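Local coordinates for malonyl CoA:acyl carrier protein malonyltransferase (Streptomyces coelicolor, PDB 1NM2), which probably transfers the malonyl group of malonyl-CoA to holo-acyl carrier protein, a step of fatty acid biosynthesis, at residues L18-G26 against A297-D305; R30-L40 against D113-R121. All blocks are in the same frame, centred on the assembly; numbering follows the deposited sequence.

Contacts 1 and 2 lie side by side on the same flank of the alpha/beta hydrolase-like core, their centres about 19 Å apart. The two are joined where helix 19-22 is followed by helix 27-38: Leu22 CD1 of the first packs on Val31 CG2 of the second at 3.6 Å. Both contacts also rest on helix 57-75, reached by Trp21 and Leu24 in contact 1 and by Trp34 and Leu117 in contact 2. Their centres are about 19 Å and 17 Å from the centre of the chain. Both are structural packing; neither includes Asp50 and Asp52, which bind nickel, or Ser98, the probable nucleophile in a GxSxG elbow.

Contact 1: L18-G26 against A297-D305; sequences LTDWLALPG and ALKTPDDLD
Trp21 places CG anti to its carbonyl carbon (chi1 -64°), and chi2 of 93° turns the indole against Thr300 and Pro301. The contact thus joins the short helix 19-22 to the loop that leaves strand 294-297, an outermost strand of the parallel sheet in this alpha/beta hydrolase-like core, for the C-terminal helix 304-314. Edge-on, the indole NE1 donates to Lys299 O at 2.9 Å; the N-H points well at the oxygen (161°), which lies near the ring plane, although the donor stands above the carbonyl plane. Over one face Pro301 makes a CH-pi contact, its CD 3.7 Å from the centroid of the five-membered ring of Trp21, and Thr300 C comes obliquely to within 3.2 Å of Trp21 CZ2. The bond at the edge and the proline on the face together are likely to limit the rotation of this buried ring. Its six-membered end continues to Leu304, whose CD1 is 4.0 Å from Trp21 CZ3, while Ser71 of helix 57-75 also touches the indole. Pro301 also packs on Asp20 and Leu24: its CD meets Asp20 CB at 3.5 Å, and its CB meets Leu24 CD2 at 4.0 Å. Asp303 OD1 ties the loop together, accepting from Lys299 N on its anti lone pair and from Thr300 N above the carboxylate plane. A water donates to Asp20 OD1 at 3.3 Å and weakly accepts from Asp302 N.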
loop_
_atom_site.group_PDB
_atom_site.type_symbol
_atom_site.label_atom_id
_atom_site.label_comp_id
_atom_site.label_asym_id
_atom_site.label_seq_id
_atom_site.Cartn_x
_atom_site.Cartn_y
_atom_site.Cartn_z
ATOM N N LEU A 18 -15.988 4.213 1.361
ATOM C CA LEU A 18 -16.471 2.859 1.623
ATOM C C LEU A 18 -17.997 2.735 1.614
ATOM O O LEU A 18 -18.536 1.628 1.588
ATOM C CB LEU A 18 -15.921 2.383 2.972
ATOM C CG LEU A 18 -15.835 0.881 3.262
ATOM C CD1 LEU A 18 -14.942 0.195 2.239
ATOM C CD2 LEU A 18 -15.289 0.672 4.672
ATOM N N THR A 19 -18.687 3.874 1.627
ATOM C CA THR A 19 -20.149 3.908 1.656
ATOM C C THR A 19 -20.877 2.893 0.769
ATOM O O THR A 19 -21.637 2.059 1.270
ATOM C CB THR A 19 -20.678 5.320 1.312
ATOM O OG1 THR A 19 -20.089 6.280 2.198
ATOM C CG2 THR A 19 -22.187 5.373 1.471
ATOM N N ASP A 20 -20.656 2.960 -0.543
ATOM C CA ASP A 20 -21.326 2.044 -1.462
ATOM C C ASP A 20 -20.973 0.582 -1.205
ATOM O O ASP A 20 -21.806 -0.309 -1.398
ATOM C CB ASP A 20 -20.996 2.410 -2.915
ATOM C CG ASP A 20 -21.656 3.709 -3.358
ATOM O OD1 ASP A 20 -21.416 4.143 -4.506
ATOM O OD2 ASP A 20 -22.420 4.290 -2.559
ATOM N N TRP A 21 -19.746 0.332 -0.764
ATOM C CA TRP A 21 -19.326 -1.037 -0.490
ATOM C C TRP A 21 -20.034 -1.618 0.728
ATOM O O TRP A 21 -20.336 -2.810 0.755
ATOM C CB TRP A 21 -17.811 -1.108 -0.298
ATOM C CG TRP A 21 -17.074 -0.734 -1.537
ATOM C CD1 TRP A 21 -16.613 0.505 -1.878
ATOM C CD2 TRP A 21 -16.778 -1.592 -2.644
ATOM N NE1 TRP A 21 -16.050 0.474 -3.127
ATOM C CE2 TRP A 21 -16.139 -0.801 -3.624
ATOM C CE3 TRP A 21 -16.996 -2.954 -2.904
ATOM C CZ2 TRP A 21 -15.714 -1.325 -4.851
ATOM C CZ3 TRP A 21 -16.574 -3.477 -4.127
ATOM C CH2 TRP A 21 -15.939 -2.659 -5.084
ATOM N N LEU A 22 -20.305 -0.780 1.728
ATOM C CA LEU A 22 -20.995 -1.248 2.932
ATOM C C LEU A 22 -22.444 -1.603 2.640
ATOM O O LEU A 22 -23.084 -2.301 3.427
ATOM C CB LEU A 22 -20.988 -0.186 4.039
ATOM C CG LEU A 22 -19.804 -0.072 4.996
ATOM C CD1 LEU A 22 -19.388 -1.451 5.489
ATOM C CD2 LEU A 22 -18.668 0.601 4.295
ATOM N N ALA A 23 -22.962 -1.108 1.519
ATOM C CA ALA A 23 -24.345 -1.364 1.140
ATOM C C ALA A 23 -24.557 -2.773 0.596
ATOM O O ALA A 23 -25.688 -3.248 0.529
ATOM C CB ALA A 23 -24.804 -0.336 0.116
ATOM N N LEU A 24 -23.479 -3.442 0.205
ATOM C CA LEU A 24 -23.604 -4.798 -0.319
ATOM C C LEU A 24 -24.067 -5.729 0.799
ATOM O O LEU A 24 -23.553 -5.675 1.915
ATOM C CB LEU A 24 -22.264 -5.280 -0.883
ATOM C CG LEU A 24 -21.736 -4.534 -2.119
ATOM C CD1 LEU A 24 -20.380 -5.105 -2.535
ATOM C CD2 LEU A 24 -22.735 -4.666 -3.254
ATOM N N PRO A 25 -25.058 -6.589 0.519
ATOM C CA PRO A 25 -25.547 -7.509 1.550
ATOM C C PRO A 25 -24.429 -8.296 2.221
ATOM O O PRO A 25 -23.650 -8.985 1.557
ATOM C CB PRO A 25 -26.534 -8.401 0.786
ATOM C CG PRO A 25 -26.147 -8.231 -0.666
ATOM C CD PRO A 25 -25.782 -6.783 -0.746
ATOM N N GLY A 26 -24.350 -8.165 3.544
ATOM C CA GLY A 26 -23.334 -8.860 4.311
ATOM C C GLY A 26 -22.100 -8.032 4.625
ATOM O O GLY A 26 -21.389 -8.331 5.582
ATOM N N ALA A 297 -9.506 -0.060 -12.017
ATOM C CA ALA A 297 -9.492 0.292 -10.606
ATOM C C ALA A 297 -10.895 0.158 -10.027
ATOM O O ALA A 297 -11.862 0.671 -10.594
ATOM C CB ALA A 297 -8.989 1.724 -10.426
ATOM N N LEU A 298 -11.007 -0.552 -8.911
ATOM C CA LEU A 298 -12.292 -0.719 -8.246
ATOM C C LEU A 298 -12.513 0.466 -7.315
ATOM O O LEU A 298 -11.776 0.649 -6.345
ATOM C CB LEU A 298 -12.322 -2.010 -7.428
ATOM C CG LEU A 298 -12.323 -3.325 -8.209
ATOM C CD1 LEU A 298 -12.277 -4.488 -7.235
ATOM C CD2 LEU A 298 -13.566 -3.402 -9.087
ATOM N N LYS A 299 -13.516 1.282 -7.618
ATOM C CA LYS A 299 -13.822 2.429 -6.776
ATOM C C LYS A 299 -15.158 2.232 -6.065
ATOM O O LYS A 299 -15.302 2.600 -4.899
ATOM C CB LYS A 299 -13.817 3.704 -7.614
ATOM C CG LYS A 299 -12.451 3.972 -8.243
ATOM C CD LYS A 299 -12.423 5.272 -9.026
ATOM C CE LYS A 299 -11.030 5.556 -9.564
ATOM N NZ LYS A 299 -10.967 6.861 -10.275
ATOM N N THR A 300 -16.125 1.634 -6.761
ATOM C CA THR A 300 -17.442 1.358 -6.177
ATOM C C THR A 300 -17.951 0.022 -6.712
ATOM O O THR A 300 -17.445 -0.488 -7.711
ATOM C CB THR A 300 -18.494 2.443 -6.538
ATOM O OG1 THR A 300 -18.815 2.352 -7.930
ATOM C CG2 THR A 300 -17.967 3.844 -6.226
ATOM N N PRO A 301 -18.957 -0.567 -6.047
ATOM C CA PRO A 301 -19.516 -1.851 -6.484
ATOM C C PRO A 301 -19.949 -1.851 -7.953
ATOM O O PRO A 301 -19.995 -2.900 -8.596
ATOM C CB PRO A 301 -20.692 -2.049 -5.532
ATOM C CG PRO A 301 -20.169 -1.444 -4.255
ATOM C CD PRO A 301 -19.524 -0.160 -4.748
ATOM N N ASP A 302 -20.265 -0.670 -8.477
ATOM C CA ASP A 302 -20.691 -0.532 -9.867
ATOM C C ASP A 302 -19.560 -0.884 -10.834
ATOM O O ASP A 302 -19.797 -1.100 -12.022
ATOM C CB ASP A 302 -21.174 0.903 -10.125
ATOM C CG ASP A 302 -22.515 1.201 -9.470
ATOM O OD1 ASP A 302 -22.809 2.391 -9.235
ATOM O OD2 ASP A 302 -23.283 0.254 -9.193
ATOM N N ASP A 303 -18.332 -0.942 -10.325
ATOM C CA ASP A 303 -17.168 -1.276 -11.147
ATOM C C ASP A 303 -16.967 -2.792 -11.240
ATOM O O ASP A 303 -16.182 -3.271 -12.055
ATOM C CB ASP A 303 -15.901 -0.638 -10.551
ATOM C CG ASP A 303 -15.878 0.879 -10.686
ATOM O OD1 ASP A 303 -15.278 1.550 -9.819
ATOM O OD2 ASP A 303 -16.442 1.403 -11.666
ATOM N N LEU A 304 -17.685 -3.541 -10.407
ATOM C CA LEU A 304 -17.558 -4.999 -10.359
ATOM C C LEU A 304 -17.835 -5.786 -11.642
ATOM O O LEU A 304 -17.077 -6.693 -11.980
ATOM C CB LEU A 304 -18.416 -5.550 -9.215
ATOM C CG LEU A 304 -17.876 -5.152 -7.835
ATOM C CD1 LEU A 304 -18.846 -5.568 -6.741
ATOM C CD2 LEU A 304 -16.507 -5.798 -7.629
ATOM N N ASP A 305 -18.915 -5.461 -12.348
ATOM C CA ASP A 305 -19.234 -6.167 -13.589
ATOM C C ASP A 305 -18.082 -6.098 -14.589
ATOM O O ASP A 305 -17.683 -7.115 -15.157
ATOM C CB ASP A 305 -20.509 -5.593 -14.214
ATOM C CG ASP A 305 -21.759 -6.295 -13.722
ATOM O OD1 ASP A 305 -21.795 -6.672 -12.533
ATOM O OD2 ASP A 305 -22.707 -6.466 -14.517
HETATM O O HOH W 1 -21.769 1.431 -6.327
#

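Contact 2: R30-L40 against D113-R121; sequences RVAAWSDAIGL and DTAALSLVR
Trp34 and Asp113 meet with ring and carboxylate planes 90° apart, at one end of a helix-helix packing between helix 27-38 and helix 113-132, whose segment axes cross at -48° and approach to 9.7 Å. Asp113 CG sits between its backbone N and carbonyl carbon (chi1 57°), a torsion that brings OD2 to the edge of the indole. There Trp34 NE1 donates to OD2 of Asp113 at 3.0 Å, in a bent bond that arrives from above the carboxylate plane. The same oxygen takes a weak bond from Arg30 NH2 at 3.1 Å, part of a salt bridge, with Trp34 CZ2 lying over one face of the guanidinium, toward its rim. Leu117 CD1 covers one indole face, too close in the model for its exact position to be trusted; Arg30 O lies over the opposite face. A leucine in place of Trp34 lacks the indole N-H and would probably leave Asp113 OD2 without that donor, the weak Arg30 bond remaining, with a gap beside Leu117. At the other end the Ile38 and Arg121 side chains run obliquely past each other, Ile38 CB 3.7 Å from Arg121 CG. Arg121 bonds Ser58 O through NH1, and Leu40 CD2 lies over one face of its guanidinium, 3.9 Å from NH1.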
loop_
_atom_site.group_PDB
_atom_site.type_symbol
_atom_site.label_atom_id
_atom_site.label_comp_id
_atom_site.label_asym_id
_atom_site.label_seq_id
_atom_site.Cartn_x
_atom_site.Cartn_y
_atom_site.Cartn_z
ATOM N N ARG A 30 -19.625 -7.974 8.061
ATOM C CA ARG A 30 -18.214 -8.351 8.103
ATOM C C ARG A 30 -17.358 -7.231 8.684
ATOM O O ARG A 30 -16.527 -7.470 9.563
ATOM C CB ARG A 30 -17.695 -8.718 6.703
ATOM C CG ARG A 30 -18.341 -9.961 6.096
ATOM C CD ARG A 30 -17.537 -10.494 4.905
ATOM N NE ARG A 30 -16.253 -11.066 5.313
ATOM C CZ ARG A 30 -15.296 -11.445 4.466
ATOM N NH1 ARG A 30 -15.475 -11.310 3.156
ATOM N NH2 ARG A 30 -14.161 -11.962 4.922
ATOM N N VAL A 31 -17.570 -6.008 8.202
ATOM C CA VAL A 31 -16.796 -4.865 8.684
ATOM C C VAL A 31 -16.996 -4.646 10.188
ATOM O O VAL A 31 -16.050 -4.305 10.898
ATOM C CB VAL A 31 -17.160 -3.577 7.899
ATOM C CG1 VAL A 31 -16.421 -2.381 8.473
ATOM C CG2 VAL A 31 -16.794 -3.758 6.431
ATOM N N ALA A 32 -18.220 -4.857 10.668
ATOM C CA ALA A 32 -18.523 -4.697 12.086
ATOM C C ALA A 32 -17.726 -5.703 12.918
ATOM O O ALA A 32 -17.195 -5.365 13.977
ATOM C CB ALA A 32 -20.027 -4.884 12.331
ATOM N N ALA A 33 -17.651 -6.943 12.449
ATOM C CA ALA A 33 -16.900 -7.972 13.169
ATOM C C ALA A 33 -15.420 -7.591 13.198
ATOM O O ALA A 33 -14.744 -7.797 14.207
ATOM C CB ALA A 33 -17.082 -9.327 12.496
ATOM N N TRP A 34 -14.917 -7.044 12.092
ATOM C CA TRP A 34 -13.520 -6.618 12.039
ATOM C C TRP A 34 -13.315 -5.484 13.035
ATOM O O TRP A 34 -12.351 -5.484 13.803
ATOM C CB TRP A 34 -13.138 -6.132 10.636
ATOM C CG TRP A 34 -13.128 -7.203 9.581
ATOM C CD1 TRP A 34 -12.940 -8.547 9.770
ATOM C CD2 TRP A 34 -13.224 -7.008 8.168
ATOM N NE1 TRP A 34 -12.911 -9.195 8.557
ATOM C CE2 TRP A 34 -13.081 -8.273 7.559
ATOM C CE3 TRP A 34 -13.413 -5.882 7.355
ATOM C CZ2 TRP A 34 -13.121 -8.445 6.172
ATOM C CZ3 TRP A 34 -13.452 -6.054 5.977
ATOM C CH2 TRP A 34 -13.308 -7.326 5.400
ATOM N N SER A 35 -14.232 -4.518 13.021
ATOM C CA SER A 35 -14.155 -3.384 13.929
ATOM C C SER A 35 -14.052 -3.853 15.381
ATOM O O SER A 35 -13.221 -3.349 16.142
ATOM C CB SER A 35 -15.380 -2.474 13.754
ATOM O OG SER A 35 -15.409 -1.901 12.452
ATOM N N ASP A 36 -14.887 -4.816 15.763
ATOM C CA ASP A 36 -14.851 -5.332 17.131
ATOM C C ASP A 36 -13.521 -6.012 17.429
ATOM O O ASP A 36 -13.016 -5.937 18.547
ATOM C CB ASP A 36 -15.979 -6.341 17.387
ATOM C CG ASP A 36 -17.359 -5.723 17.292
ATOM O OD1 ASP A 36 -17.509 -4.519 17.585
ATOM O OD2 ASP A 36 -18.306 -6.454 16.936
ATOM N N ALA A 37 -12.949 -6.668 16.426
ATOM C CA ALA A 37 -11.685 -7.368 16.617
ATOM C C ALA A 37 -10.482 -6.450 16.813
ATOM O O ALA A 37 -9.565 -6.784 17.562
ATOM C CB ALA A 37 -11.428 -8.311 15.449
ATOM N N ILE A 38 -10.478 -5.295 16.153
ATOM C CA ILE A 38 -9.343 -4.381 16.265
ATOM C C ILE A 38 -9.626 -3.117 17.070
ATOM O O ILE A 38 -8.772 -2.228 17.155
ATOM C CB ILE A 38 -8.822 -3.957 14.862
ATOM C CG1 ILE A 38 -9.890 -3.136 14.131
ATOM C CG2 ILE A 38 -8.443 -5.193 14.056
ATOM C CD1 ILE A 38 -9.427 -2.574 12.794
ATOM N N GLY A 39 -10.820 -3.038 17.649
ATOM C CA GLY A 39 -11.189 -1.885 18.448
ATOM C C GLY A 39 -11.223 -0.570 17.695
ATOM O O GLY A 39 -10.732 0.445 18.192
ATOM N N LEU A 40 -11.801 -0.580 16.495
ATOM C CA LEU A 40 -11.894 0.628 15.682
ATOM C C LEU A 40 -13.145 0.555 14.803
ATOM O O LEU A 40 -13.375 -0.444 14.126
ATOM C CB LEU A 40 -10.644 0.763 14.804
ATOM C CG LEU A 40 -10.409 2.107 14.109
ATOM C CD1 LEU A 40 -10.156 3.189 15.157
ATOM C CD2 LEU A 40 -9.207 1.994 13.176
ATOM N N ASP A 113 -7.914 -12.676 7.052
ATOM C CA ASP A 113 -8.236 -11.262 7.219
ATOM C C ASP A 113 -8.128 -10.671 8.625
ATOM O O ASP A 113 -7.497 -9.630 8.797
ATOM C CB ASP A 113 -9.614 -10.957 6.622
ATOM C CG ASP A 113 -10.701 -11.791 7.224
ATOM O OD1 ASP A 113 -10.367 -12.730 7.977
ATOM O OD2 ASP A 113 -11.885 -11.511 6.943
ATOM N N THR A 114 -8.712 -11.315 9.630
ATOM C CA THR A 114 -8.645 -10.769 10.988
ATOM C C THR A 114 -7.207 -10.635 11.483
ATOM O O THR A 114 -6.867 -9.659 12.149
ATOM C CB THR A 114 -9.447 -11.625 12.008
ATOM O OG1 THR A 114 -8.750 -12.849 12.277
ATOM C CG2 THR A 114 -10.826 -11.941 11.453
ATOM N N ALA A 115 -6.368 -11.614 11.165
ATOM C CA ALA A 115 -4.971 -11.569 11.577
ATOM C C ALA A 115 -4.265 -10.409 10.874
ATOM O O ALA A 115 -3.405 -9.742 11.456
ATOM C CB ALA A 115 -4.279 -12.888 11.227
ATOM N N ALA A 116 -4.634 -10.175 9.618
ATOM C CA ALA A 116 -4.039 -9.101 8.830
ATOM C C ALA A 116 -4.473 -7.735 9.352
ATOM O O ALA A 116 -3.663 -6.821 9.466
ATOM C CB ALA A 116 -4.435 -9.252 7.360
ATOM N N LEU A 117 -5.760 -7.599 9.663
ATOM C CA LEU A 117 -6.288 -6.340 10.172
ATOM C C LEU A 117 -5.696 -6.044 11.547
ATOM O O LEU A 117 -5.461 -4.889 11.892
ATOM C CB LEU A 117 -7.816 -6.402 10.245
ATOM C CG LEU A 117 -8.527 -6.524 8.890
ATOM C CD1 LEU A 117 -10.001 -6.767 9.113
ATOM C CD2 LEU A 117 -8.317 -5.257 8.066
ATOM N N SER A 118 -5.448 -7.093 12.322
ATOM C CA SER A 118 -4.859 -6.939 13.647
ATOM C C SER A 118 -3.412 -6.476 13.502
ATOM O O SER A 118 -2.933 -5.630 14.260
ATOM C CB SER A 118 -4.904 -8.266 14.406
ATOM O OG SER A 118 -4.232 -8.161 15.655
ATOM N N LEU A 119 -2.720 -7.033 12.516
ATOM C CA LEU A 119 -1.331 -6.674 12.260
ATOM C C LEU A 119 -1.211 -5.235 11.761
ATOM O O LEU A 119 -0.338 -4.483 12.203
ATOM C CB LEU A 119 -0.727 -7.611 11.212
ATOM C CG LEU A 119 0.743 -7.352 10.865
ATOM C CD1 LEU A 119 1.625 -7.752 12.048
ATOM C CD2 LEU A 119 1.128 -8.150 9.622
ATOM N N VAL A 120 -2.080 -4.856 10.827
ATOM C CA VAL A 120 -2.030 -3.513 10.265
ATOM C C VAL A 120 -2.506 -2.443 11.254
ATOM O O VAL A 120 -2.077 -1.291 11.179
ATOM C CB VAL A 120 -2.830 -3.436 8.934
ATOM C CG1 VAL A 120 -4.326 -3.423 9.204
ATOM C CG2 VAL A 120 -2.402 -2.215 8.149
ATOM N N ARG A 121 -3.383 -2.822 12.181
ATOM C CA ARG A 121 -3.859 -1.883 13.197
ATOM C C ARG A 121 -2.599 -1.531 14.003
ATOM O O ARG A 121 -2.337 -0.369 14.296
ATOM C CB ARG A 121 -4.879 -2.565 14.119
ATOM C CG ARG A 121 -5.946 -1.667 14.772
ATOM C CD ARG A 121 -5.482 -0.264 15.133
ATOM N NE ARG A 121 -6.160 0.241 16.327
ATOM C CZ ARG A 121 -6.484 1.516 16.534
ATOM N NH1 ARG A 121 -6.204 2.438 15.623
ATOM N NH2 ARG A 121 -7.077 1.875 17.666
HETATM O O HOH W 2 -6.344 -1.198 19.240
#